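Side-chain contacts in allergen Bos d 2 (Bos taurus, PDB 4WFV), which probably carries pheromones as a secreted lipocalin of the odorant-binding type, and is a major allergen of cow dander: residues A5-S10 and E74-V79; K26-I29 and P34-N37; E89-H92 and L98-Y101. All coordinates share one frame; numbering follows the deposited sequence.

Interaction 1. Residues A5-S10 and E74-V79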
ATOM      1  N   ALA A   5     -12.281 -12.073   9.271  1.00 26.96           N
ATOM      2  CA  ALA A   5     -12.964 -13.319   8.931  1.00 25.79           C
ATOM      3  C   ALA A   5     -13.677 -13.233   7.585  1.00 24.45           C
ATOM      4  O   ALA A   5     -13.963 -14.258   6.959  1.00 21.55           O
ATOM      5  CB  ALA A   5     -13.950 -13.702  10.028  1.00 26.82           C
ATOM      6  N   GLU A   6     -13.965 -12.015   7.137  1.00 22.41           N
ATOM      7  CA  GLU A   6     -14.700 -11.831   5.895  1.00 21.11           C
ATOM      8  C   GLU A   6     -13.783 -11.642   4.680  1.00 17.14           C
ATOM      9  O   GLU A   6     -14.242 -11.697   3.540  1.00 21.07           O
ATOM     10  CB  GLU A   6     -15.674 -10.659   6.020  1.00 30.80           C
ATOM     11  CG  GLU A   6     -16.734 -10.859   7.096  1.00 33.69           C
ATOM     12  CD  GLU A   6     -17.665  -9.668   7.229  1.00 50.63           C
ATOM     13  OE1 GLU A   6     -17.294  -8.567   6.769  1.00 46.24           O
ATOM     14  OE2 GLU A   6     -18.770  -9.836   7.789  1.00 55.47           O
ATOM     15  N   ILE A   7     -12.495 -11.436   4.928  1.00 19.58           N
ATOM     16  CA  ILE A   7     -11.538 -11.233   3.837  1.00 20.95           C
ATOM     17  C   ILE A   7     -11.365 -12.491   2.991  1.00 21.16           C
ATOM     18  O   ILE A   7     -11.268 -13.597   3.516  1.00 19.18           O
ATOM     19  CB  ILE A   7     -10.169 -10.754   4.359  1.00 18.18           C
ATOM     20  CG1 ILE A   7     -10.272  -9.292   4.800  1.00 24.10           C
ATOM     21  CG2 ILE A   7      -9.081 -10.939   3.295  1.00 17.82           C
ATOM     22  CD1 ILE A   7      -8.955  -8.639   5.109  1.00 23.72           C
ATOM     23  N   ASP A   8     -11.365 -12.317   1.674  1.00 16.51           N
ATOM     24  CA  ASP A   8     -11.051 -13.415   0.773  1.00 15.20           C
ATOM     25  C   ASP A   8      -9.620 -13.208   0.304  1.00 13.71           C
ATOM     26  O   ASP A   8      -9.367 -12.392  -0.578  1.00 12.73           O
ATOM     27  CB  ASP A   8     -12.032 -13.450  -0.410  1.00 16.84           C
ATOM     28  CG  ASP A   8     -11.705 -14.542  -1.418  1.00 14.45           C
ATOM     29  OD1 ASP A   8     -10.611 -15.120  -1.336  1.00 14.05           O
ATOM     30  OD2 ASP A   8     -12.547 -14.817  -2.306  1.00 18.59           O
ATOM     31  N   PRO A   9      -8.666 -13.923   0.918  1.00 10.98           N
ATOM     32  CA  PRO A   9      -7.261 -13.690   0.566  1.00 10.44           C
ATOM     33  C   PRO A   9      -6.918 -14.110  -0.869  1.00 10.67           C
ATOM     34  O   PRO A   9      -5.881 -13.698  -1.382  1.00 11.72           O
ATOM     35  CB  PRO A   9      -6.497 -14.527   1.599  1.00 13.30           C
ATOM     36  CG  PRO A   9      -7.459 -15.604   1.983  1.00 12.94           C
ATOM     37  CD  PRO A   9      -8.813 -14.955   1.961  1.00 11.53           C
ATOM     38  N   SER A  10      -7.776 -14.887  -1.522  1.00 11.59           N
ATOM     39  CA  SER A  10      -7.531 -15.227  -2.927  1.00 12.16           C
ATOM     40  C   SER A  10      -7.600 -13.999  -3.832  1.00 13.23           C
ATOM     41  O   SER A  10      -7.126 -14.028  -4.970  1.00 11.82           O
ATOM     42  CB  SER A  10      -8.506 -16.303  -3.431  1.00 10.97           C
ATOM     43  OG  SER A  10      -9.780 -15.763  -3.717  1.00 14.86           O
ATOM     44  N   GLU A  74       0.094 -12.132  12.279  1.00 16.34           N
ATOM     45  CA  GLU A  74      -1.181 -12.732  12.667  1.00 19.85           C
ATOM     46  C   GLU A  74      -2.239 -12.263  11.679  1.00 19.53           C
ATOM     47  O   GLU A  74      -2.188 -11.130  11.221  1.00 16.40           O
ATOM     48  CB  GLU A  74      -1.596 -12.291  14.075  1.00 22.27           C
ATOM     49  CG  GLU A  74      -0.635 -12.687  15.183  1.00 33.77           C
ATOM     50  CD  GLU A  74      -0.512 -14.189  15.350  1.00 37.11           C
ATOM     51  OE1 GLU A  74      -1.526 -14.904  15.204  1.00 35.04           O
ATOM     52  OE2 GLU A  74       0.611 -14.654  15.628  1.00 45.50           O
ATOM     53  N   GLY A  75      -3.203 -13.121  11.361  1.00 21.12           N
ATOM     54  CA  GLY A  75      -4.260 -12.745  10.437  1.00 20.79           C
ATOM     55  C   GLY A  75      -3.680 -12.264   9.125  1.00 15.00           C
ATOM     56  O   GLY A  75      -2.860 -12.941   8.517  1.00 17.55           O
ATOM     57  N   TYR A  76      -4.099 -11.078   8.687  1.00 13.36           N
ATOM     58  CA  TYR A  76      -3.538 -10.504   7.473  1.00 11.93           C
ATOM     59  C   TYR A  76      -2.651  -9.297   7.783  1.00 11.73           C
ATOM     60  O   TYR A  76      -2.594  -8.328   7.017  1.00 11.97           O
ATOM     61  CB  TYR A  76      -4.653 -10.167   6.486  1.00 14.02           C
ATOM     62  CG  TYR A  76      -5.495 -11.379   6.160  1.00 13.19           C
ATOM     63  CD1 TYR A  76      -4.994 -12.397   5.354  1.00 12.58           C
ATOM     64  CD2 TYR A  76      -6.768 -11.517   6.678  1.00 12.19           C
ATOM     65  CE1 TYR A  76      -5.759 -13.525   5.065  1.00 13.20           C
ATOM     66  CE2 TYR A  76      -7.544 -12.631   6.389  1.00 14.89           C
ATOM     67  CZ  TYR A  76      -7.033 -13.629   5.586  1.00 15.24           C
ATOM     68  OH  TYR A  76      -7.813 -14.735   5.304  1.00 15.93           O
ATOM     69  N   VAL A  77      -1.972  -9.377   8.923  1.00 11.01           N
ATOM     70  CA  VAL A  77      -0.934  -8.423   9.289  1.00 11.46           C
ATOM     71  C   VAL A  77       0.412  -9.050   9.003  1.00 10.06           C
ATOM     72  O   VAL A  77       0.710 -10.148   9.502  1.00 11.65           O
ATOM     73  CB  VAL A  77      -1.006  -8.038  10.768  1.00 11.97           C
ATOM     74  CG1 VAL A  77       0.121  -7.064  11.097  1.00 12.45           C
ATOM     75  CG2 VAL A  77      -2.360  -7.403  11.083  1.00 13.06           C
ATOM     76  N   TYR A  78       1.211  -8.355   8.199  1.00 10.57           N
ATOM     77  CA  TYR A  78       2.524  -8.820   7.765  1.00 11.11           C
ATOM     78  C   TYR A  78       3.606  -7.866   8.247  1.00 11.23           C
ATOM     79  O   TYR A  78       3.328  -6.708   8.547  1.00 12.79           O
ATOM     80  CB  TYR A  78       2.566  -8.917   6.237  1.00 10.29           C
ATOM     81  CG  TYR A  78       1.578  -9.914   5.693  1.00 11.04           C
ATOM     82  CD1 TYR A  78       0.230  -9.586   5.556  1.00 12.44           C
ATOM     83  CD2 TYR A  78       1.984 -11.187   5.338  1.00 11.25           C
ATOM     84  CE1 TYR A  78      -0.689 -10.510   5.069  1.00 11.43           C
ATOM     85  CE2 TYR A  78       1.073 -12.116   4.859  1.00 12.58           C
ATOM     86  CZ  TYR A  78      -0.253 -11.766   4.723  1.00 11.77           C
ATOM     87  OH  TYR A  78      -1.154 -12.698   4.246  1.00 13.31           O
ATOM     88  N   VAL A  79       4.836  -8.363   8.333  1.00 10.31           N
ATOM     89  CA  VAL A  79       5.971  -7.520   8.700  1.00  9.78           C
ATOM     90  C   VAL A  79       6.999  -7.495   7.583  1.00 10.33           C
ATOM     91  O   VAL A  79       7.269  -8.514   6.944  1.00 10.65           O
ATOM     92  CB  VAL A  79       6.642  -8.026   9.993  1.00 10.37           C
ATOM     93  CG1 VAL A  79       7.929  -7.261  10.280  1.00 12.12           C
ATOM     94  CG2 VAL A  79       5.690  -7.875  11.160  1.00 15.29           C
TER
HETATM   95  O   HOH W   1     -10.546 -14.502   5.889  1.00 17.49           O
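I7 and P9 close on the ring of Y76, tying the segment that precedes the first strand of this lipocalin barrel to the hairpin loop between strands 62-74 and 77-81. The loop is a type II' turn, E74 to V77, closed by V77 N donating to E74 O at 2.9 Å, and Y76 projects from it toward the N-terminal segment. The dense part of the contact lies over one face of the ring and at the P9 end. I7 CG2 sits 4.1 Å from the centroid of Y76, a CH-pi contact; a chi1 of -73° puts this branch anti to the backbone N and over the ring face, while CD1 reaches Y76 CD2. P9 meets the other half of the ring obliquely, with CB 3.7 Å from Y76 CE1, and P9 CG touches the phenolic Y76 OH at 3.5 Å. Beyond this patch the contact loosens, and polar contact is left to one water in the plane of the ring, which donates to I7 O at 2.6 Å and accepts from Y76 OH at 2.8 Å. D8 turns away and forms an Asx turn, its OD1 receiving S10 N and S10 OG (2.6 Å) from the same face of the carboxylate.

Interaction 2. Residues K26-I29 and P34-N37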
ATOM      1  N   LYS A  26       2.946  13.364   6.142  1.00 10.48           N
ATOM      2  CA  LYS A  26       2.841  13.483   4.691  1.00 13.14           C
ATOM      3  C   LYS A  26       4.179  13.350   3.979  1.00  9.31           C
ATOM      4  O   LYS A  26       4.234  12.846   2.860  1.00  9.09           O
ATOM      5  CB  LYS A  26       2.146  14.787   4.290  1.00 18.23           C
ATOM      6  CG  LYS A  26       1.948  14.937   2.789  1.00 25.13           C
ATOM      7  CD  LYS A  26       1.079  16.139   2.431  1.00 30.55           C
ATOM      8  CE  LYS A  26       1.795  17.451   2.698  1.00 25.03           C
ATOM      9  NZ  LYS A  26       0.973  18.609   2.230  1.00 27.34           N
ATOM     10  N   ASP A  27       5.256  13.798   4.619  1.00  9.04           N
ATOM     11  CA  ASP A  27       6.566  13.795   3.973  1.00  9.89           C
ATOM     12  C   ASP A  27       6.998  12.400   3.542  1.00  9.58           C
ATOM     13  O   ASP A  27       7.778  12.263   2.612  1.00 10.48           O
ATOM     14  CB  ASP A  27       7.634  14.434   4.870  1.00 11.20           C
ATOM     15  CG  ASP A  27       7.806  13.700   6.171  1.00  9.91           C
ATOM     16  OD1 ASP A  27       6.924  13.822   7.039  1.00 12.95           O
ATOM     17  OD2 ASP A  27       8.818  12.991   6.328  1.00 12.16           O
ATOM     18  N   LYS A  28       6.483  11.365   4.209  1.00  8.71           N
ATOM     19  CA  LYS A  28       6.838   9.992   3.851  1.00  9.01           C
ATOM     20  C   LYS A  28       6.287   9.553   2.495  1.00  7.94           C
ATOM     21  O   LYS A  28       6.844   8.641   1.883  1.00  8.51           O
ATOM     22  CB  LYS A  28       6.348   9.008   4.910  1.00  8.42           C
ATOM     23  CG  LYS A  28       7.026   9.148   6.263  1.00  9.54           C
ATOM     24  CD  LYS A  28       8.477   8.695   6.191  1.00  9.20           C
ATOM     25  CE  LYS A  28       9.152   8.723   7.570  1.00  9.82           C
ATOM     26  NZ  LYS A  28      10.545   8.181   7.517  1.00 10.72           N
ATOM     27  N   ILE A  29       5.194  10.175   2.047  1.00  7.03           N
ATOM     28  CA  ILE A  29       4.497   9.710   0.845  1.00  7.24           C
ATOM     29  C   ILE A  29       4.415  10.709  -0.309  1.00  8.23           C
ATOM     30  O   ILE A  29       3.832  10.405  -1.335  1.00  8.02           O
ATOM     31  CB  ILE A  29       3.064   9.219   1.167  1.00  7.03           C
ATOM     32  CG1 ILE A  29       2.201  10.364   1.737  1.00  8.07           C
ATOM     33  CG2 ILE A  29       3.113   8.023   2.105  1.00  7.29           C
ATOM     34  CD1 ILE A  29       0.692  10.061   1.665  1.00  9.43           C
ATOM     35  N   PRO A  34      10.149   8.021   0.866  1.00  9.10           N
ATOM     36  CA  PRO A  34      10.509   6.606   0.997  1.00 11.57           C
ATOM     37  C   PRO A  34       9.320   5.648   0.885  1.00  9.36           C
ATOM     38  O   PRO A  34       9.481   4.528   0.391  1.00 10.23           O
ATOM     39  CB  PRO A  34      11.136   6.532   2.395  1.00 10.16           C
ATOM     40  CG  PRO A  34      10.597   7.748   3.125  1.00 11.69           C
ATOM     41  CD  PRO A  34      10.470   8.802   2.072  1.00 11.24           C
ATOM     42  N   LEU A  35       8.143   6.081   1.328  1.00  7.72           N
ATOM     43  CA  LEU A  35       6.971   5.202   1.339  1.00  7.98           C
ATOM     44  C   LEU A  35       5.994   5.529   0.233  1.00  8.73           C
ATOM     45  O   LEU A  35       4.835   5.146   0.306  1.00 10.30           O
ATOM     46  CB  LEU A  35       6.250   5.260   2.695  1.00  8.55           C
ATOM     47  CG  LEU A  35       7.195   5.058   3.885  1.00  9.26           C
ATOM     48  CD1 LEU A  35       6.422   5.078   5.215  1.00  9.70           C
ATOM     49  CD2 LEU A  35       7.994   3.767   3.721  1.00 13.06           C
ATOM     50  N   ARG A  36       6.458   6.241  -0.787  1.00  7.89           N
ATOM     51  CA  ARG A  36       5.688   6.387  -2.020  1.00  8.13           C
ATOM     52  C   ARG A  36       6.168   5.325  -2.997  1.00  7.78           C
ATOM     53  O   ARG A  36       7.240   5.442  -3.589  1.00 10.15           O
ATOM     54  CB  ARG A  36       5.871   7.775  -2.610  1.00 11.00           C
ATOM     55  CG  ARG A  36       4.832   8.132  -3.672  1.00  7.78           C
ATOM     56  CD  ARG A  36       5.163   9.473  -4.276  1.00  8.65           C
ATOM     57  NE  ARG A  36       4.237   9.931  -5.303  1.00  7.48           N
ATOM     58  CZ  ARG A  36       3.244  10.797  -5.104  1.00  7.01           C
ATOM     59  NH1 ARG A  36       2.995  11.267  -3.890  1.00  8.19           N
ATOM     60  NH2 ARG A  36       2.488  11.189  -6.113  1.00 10.64           N
ATOM     61  N   ASN A  37       5.390   4.260  -3.113  1.00  7.91           N
ATOM     62  CA  ASN A  37       5.838   3.062  -3.806  1.00  8.29           C
ATOM     63  C   ASN A  37       4.823   2.682  -4.868  1.00  7.04           C
ATOM     64  O   ASN A  37       3.632   2.526  -4.583  1.00  9.25           O
ATOM     65  CB  ASN A  37       6.026   1.924  -2.798  1.00 10.44           C
ATOM     66  CG  ASN A  37       6.868   2.341  -1.601  1.00 11.28           C
ATOM     67  OD1 ASN A  37       6.513   2.070  -0.451  1.00 13.46           O
ATOM     68  ND2 ASN A  37       7.977   3.024  -1.868  1.00 11.77           N
TER
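R36 lays the edge of its guanidinium against the carbonyl of I29, one end of a contact inside the long loop between strands 17-23 and 38-45, the large omega-type loop that in lipocalins reaches over the mouth of the barrel. NH1 donates to I29 O at 2.8 Å, close to both the guanidinium plane and the carbonyl plane. The second flat group, the amide of N37, uses its own edge within the segment: ND2 donates to P34 O at 3.1 Å, approaching from above that carbonyl's plane. R36 is extended from CG to NE, with CG anti to the backbone N (chi1 -165°), and this draws its methylenes alongside the same acceptor, CG and CD each passing 3.4 Å from I29 O. Further partners fix the rotation of the guanidinium: NH1 also pairs with E146, NH2 with T151 and NE with Y38.

The backbones join where L35 N donates to K28 O at 2.9 Å, while the turn leading there is held by I29 N bonding to K26 O. K28 bends at its second torsion (chi2 -70°), and its side chain crosses that of P34 at about a right angle, K28 CD lying 3.8 Å from P34 CG. The chain leads on to NZ, which forms a salt bridge with D106; D27 similarly pairs with R109. On the apolar side, I29 and L35 both rest on M113 of strand 110-118. L35 CD1 lies 3.9 Å from K28 CB.

Interaction 3. Residues E89-H92 and L98-Y101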
ATOM      1  N   GLU A  89      -1.037  -4.433   6.791  1.00  8.00           N
ATOM      2  CA  GLU A  89      -2.261  -5.192   6.964  1.00 10.49           C
ATOM      3  C   GLU A  89      -3.173  -4.985   5.765  1.00  9.94           C
ATOM      4  O   GLU A  89      -3.412  -3.857   5.351  1.00  9.65           O
ATOM      5  CB  GLU A  89      -2.999  -4.734   8.221  1.00 11.70           C
ATOM      6  CG  GLU A  89      -4.247  -5.560   8.502  1.00 11.14           C
ATOM      7  CD  GLU A  89      -5.052  -5.051   9.677  1.00 15.53           C
ATOM      8  OE1 GLU A  89      -4.647  -4.060  10.313  1.00 17.52           O
ATOM      9  OE2 GLU A  89      -6.108  -5.652   9.975  1.00 17.38           O
ATOM     10  N   VAL A  90      -3.684  -6.074   5.207  1.00 10.30           N
ATOM     11  CA  VAL A  90      -4.723  -5.970   4.189  1.00  8.40           C
ATOM     12  C   VAL A  90      -6.050  -5.734   4.909  1.00 10.97           C
ATOM     13  O   VAL A  90      -6.528  -6.606   5.632  1.00 12.14           O
ATOM     14  CB  VAL A  90      -4.800  -7.246   3.323  1.00 10.57           C
ATOM     15  CG1 VAL A  90      -5.905  -7.109   2.269  1.00 10.87           C
ATOM     16  CG2 VAL A  90      -3.455  -7.511   2.662  1.00 13.99           C
ATOM     17  N   ILE A  91      -6.634  -4.547   4.741  1.00  7.90           N
ATOM     18  CA  ILE A  91      -7.840  -4.188   5.490  1.00  9.17           C
ATOM     19  C   ILE A  91      -9.093  -4.185   4.613  1.00  9.24           C
ATOM     20  O   ILE A  91     -10.222  -4.095   5.120  1.00 13.56           O
ATOM     21  CB  ILE A  91      -7.682  -2.847   6.246  1.00  8.65           C
ATOM     22  CG1 ILE A  91      -7.371  -1.692   5.285  1.00  9.99           C
ATOM     23  CG2 ILE A  91      -6.597  -2.965   7.301  1.00 10.12           C
ATOM     24  CD1 ILE A  91      -7.535  -0.317   5.923  1.00  9.67           C
ATOM     25  N   HIS A  92      -8.907  -4.313   3.307  1.00  8.39           N
ATOM     26  CA  HIS A  92     -10.039  -4.438   2.392  1.00  9.94           C
ATOM     27  C   HIS A  92      -9.535  -5.010   1.090  1.00  9.87           C
ATOM     28  O   HIS A  92      -8.486  -4.621   0.614  1.00 10.15           O
ATOM     29  CB  HIS A  92     -10.691  -3.074   2.136  1.00 12.19           C
ATOM     30  CG  HIS A  92     -11.873  -3.135   1.220  1.00 15.82           C
ATOM     31  ND1 HIS A  92     -11.767  -2.999  -0.147  1.00 19.87           N
ATOM     32  CD2 HIS A  92     -13.188  -3.319   1.481  1.00 21.69           C
ATOM     33  CE1 HIS A  92     -12.969  -3.103  -0.691  1.00 17.49           C
ATOM     34  NE2 HIS A  92     -13.847  -3.291   0.275  1.00 22.48           N
ATOM     35  N   LEU A  98      -7.904  -2.916  -3.451  1.00  7.52           N
ATOM     36  CA  LEU A  98      -7.213  -3.474  -2.301  1.00  6.96           C
ATOM     37  C   LEU A  98      -6.718  -2.305  -1.471  1.00  6.66           C
ATOM     38  O   LEU A  98      -6.147  -1.357  -2.017  1.00  9.18           O
ATOM     39  CB  LEU A  98      -6.034  -4.355  -2.747  1.00  9.09           C
ATOM     40  CG  LEU A  98      -5.322  -5.200  -1.672  1.00 10.94           C
ATOM     41  CD1 LEU A  98      -4.565  -6.371  -2.310  1.00 11.28           C
ATOM     42  CD2 LEU A  98      -4.384  -4.355  -0.823  1.00 12.60           C
ATOM     43  N   VAL A  99      -6.956  -2.347  -0.163  1.00  7.53           N
ATOM     44  CA  VAL A  99      -6.468  -1.285   0.722  1.00  5.99           C
ATOM     45  C   VAL A  99      -5.552  -1.884   1.779  1.00  6.66           C
ATOM     46  O   VAL A  99      -5.921  -2.850   2.449  1.00  8.62           O
ATOM     47  CB  VAL A  99      -7.615  -0.513   1.409  1.00  7.27           C
ATOM     48  CG1 VAL A  99      -7.050   0.620   2.260  1.00  7.19           C
ATOM     49  CG2 VAL A  99      -8.575   0.069   0.375  1.00  6.82           C
ATOM     50  N   THR A 100      -4.361  -1.312   1.916  1.00  6.23           N
ATOM     51  CA  THR A 100      -3.423  -1.696   2.964  1.00  6.78           C
ATOM     52  C   THR A 100      -3.398  -0.634   4.043  1.00  7.75           C
ATOM     53  O   THR A 100      -3.664   0.542   3.781  1.00  7.77           O
ATOM     54  CB  THR A 100      -1.980  -1.840   2.445  1.00  8.54           C
ATOM     55  OG1 THR A 100      -1.485  -0.551   2.046  1.00 10.05           O
ATOM     56  CG2 THR A 100      -1.914  -2.809   1.279  1.00 10.56           C
ATOM     57  N   TYR A 101      -3.078  -1.062   5.262  1.00  8.32           N
ATOM     58  CA  TYR A 101      -2.798  -0.156   6.360  1.00  8.86           C
ATOM     59  C   TYR A 101      -1.398  -0.483   6.848  1.00  8.51           C
ATOM     60  O   TYR A 101      -1.101  -1.627   7.187  1.00  9.35           O
ATOM     61  CB  TYR A 101      -3.815  -0.310   7.494  1.00  9.63           C
ATOM     62  CG  TYR A 101      -3.427   0.461   8.735  1.00  9.81           C
ATOM     63  CD1 TYR A 101      -3.423   1.854   8.743  1.00 11.18           C
ATOM     64  CD2 TYR A 101      -3.029  -0.200   9.891  1.00 10.41           C
ATOM     65  CE1 TYR A 101      -3.051   2.568   9.872  1.00  9.72           C
ATOM     66  CE2 TYR A 101      -2.651   0.515  11.034  1.00 12.06           C
ATOM     67  CZ  TYR A 101      -2.667   1.895  11.009  1.00 11.75           C
ATOM     68  OH  TYR A 101      -2.293   2.611  12.124  1.00 13.43           O
TER
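I91 fits its side chain against V99 and Y101 on the neighbouring strand, and its torsions explain how. CG1 takes the crowded position between backbone N and carbonyl carbon (chi1 59°), so that it passes 3.4 Å from V99 O and CD1 lies 3.8 Å from V99 CG1. The other branch, CG2, reaches Y101 CB at 3.9 Å, and I91 thus bridges two residues of the partner strand.

H92 shares this face. With CG anti to the backbone N (chi1 -179°) its imidazole is carried beyond the methylene, which is left to pack, H92 CB being 4.1 Å from V99 CB; V99 CG2 meets the ring obliquely. ND1 of H92 is buried here without a polar partner in the model. L134 of helix 125-137 covers I91, H92 and V99. At the other end E89 OE1 lies only loosely beside the ring of Y101, whose hydroxyl bonds to E103 and K112.

V90 and T100 turn to the opposite face, where V90 touches I12 and T100 OG1 bonds to E115. L98 CD2 comes 4.4 Å from V90 CG1.

Backbone bonds between E89 and Y101 fix one register; beyond them V99 O accepts from I91 N at 2.9 Å and weakly from H92 N, while V99 N donates to H92 O at 2.8 Å. Two residues opposite one, I91 and H92 facing V99, define a classic beta bulge, set here in an antiparallel hairpin of the lipocalin barrel.

Interaction 3 lies in the antiparallel sheet of the lipocalin barrel, interaction 1 ties the N-terminal segment to a turn between two of its strands, and interaction 2 sits in the loop between strands 17-23 and 38-45. Interactions 1 and 3 are neighbours, centres about 9 Å apart: strands 77-81 and 85-93 are adjacent, and Y76 O lies 3.1 Å from V90 N in a probable hydrogen bond. The N-terminal segment packs, through I7, on the strand that carries half of interaction 3. Interaction 2 is held independently across the chain's centre, about 24 Å from interaction 1 and about 17 Å from interaction 3 between centres. Along the chain it falls between the halves of interaction 1, and interaction 3 follows both.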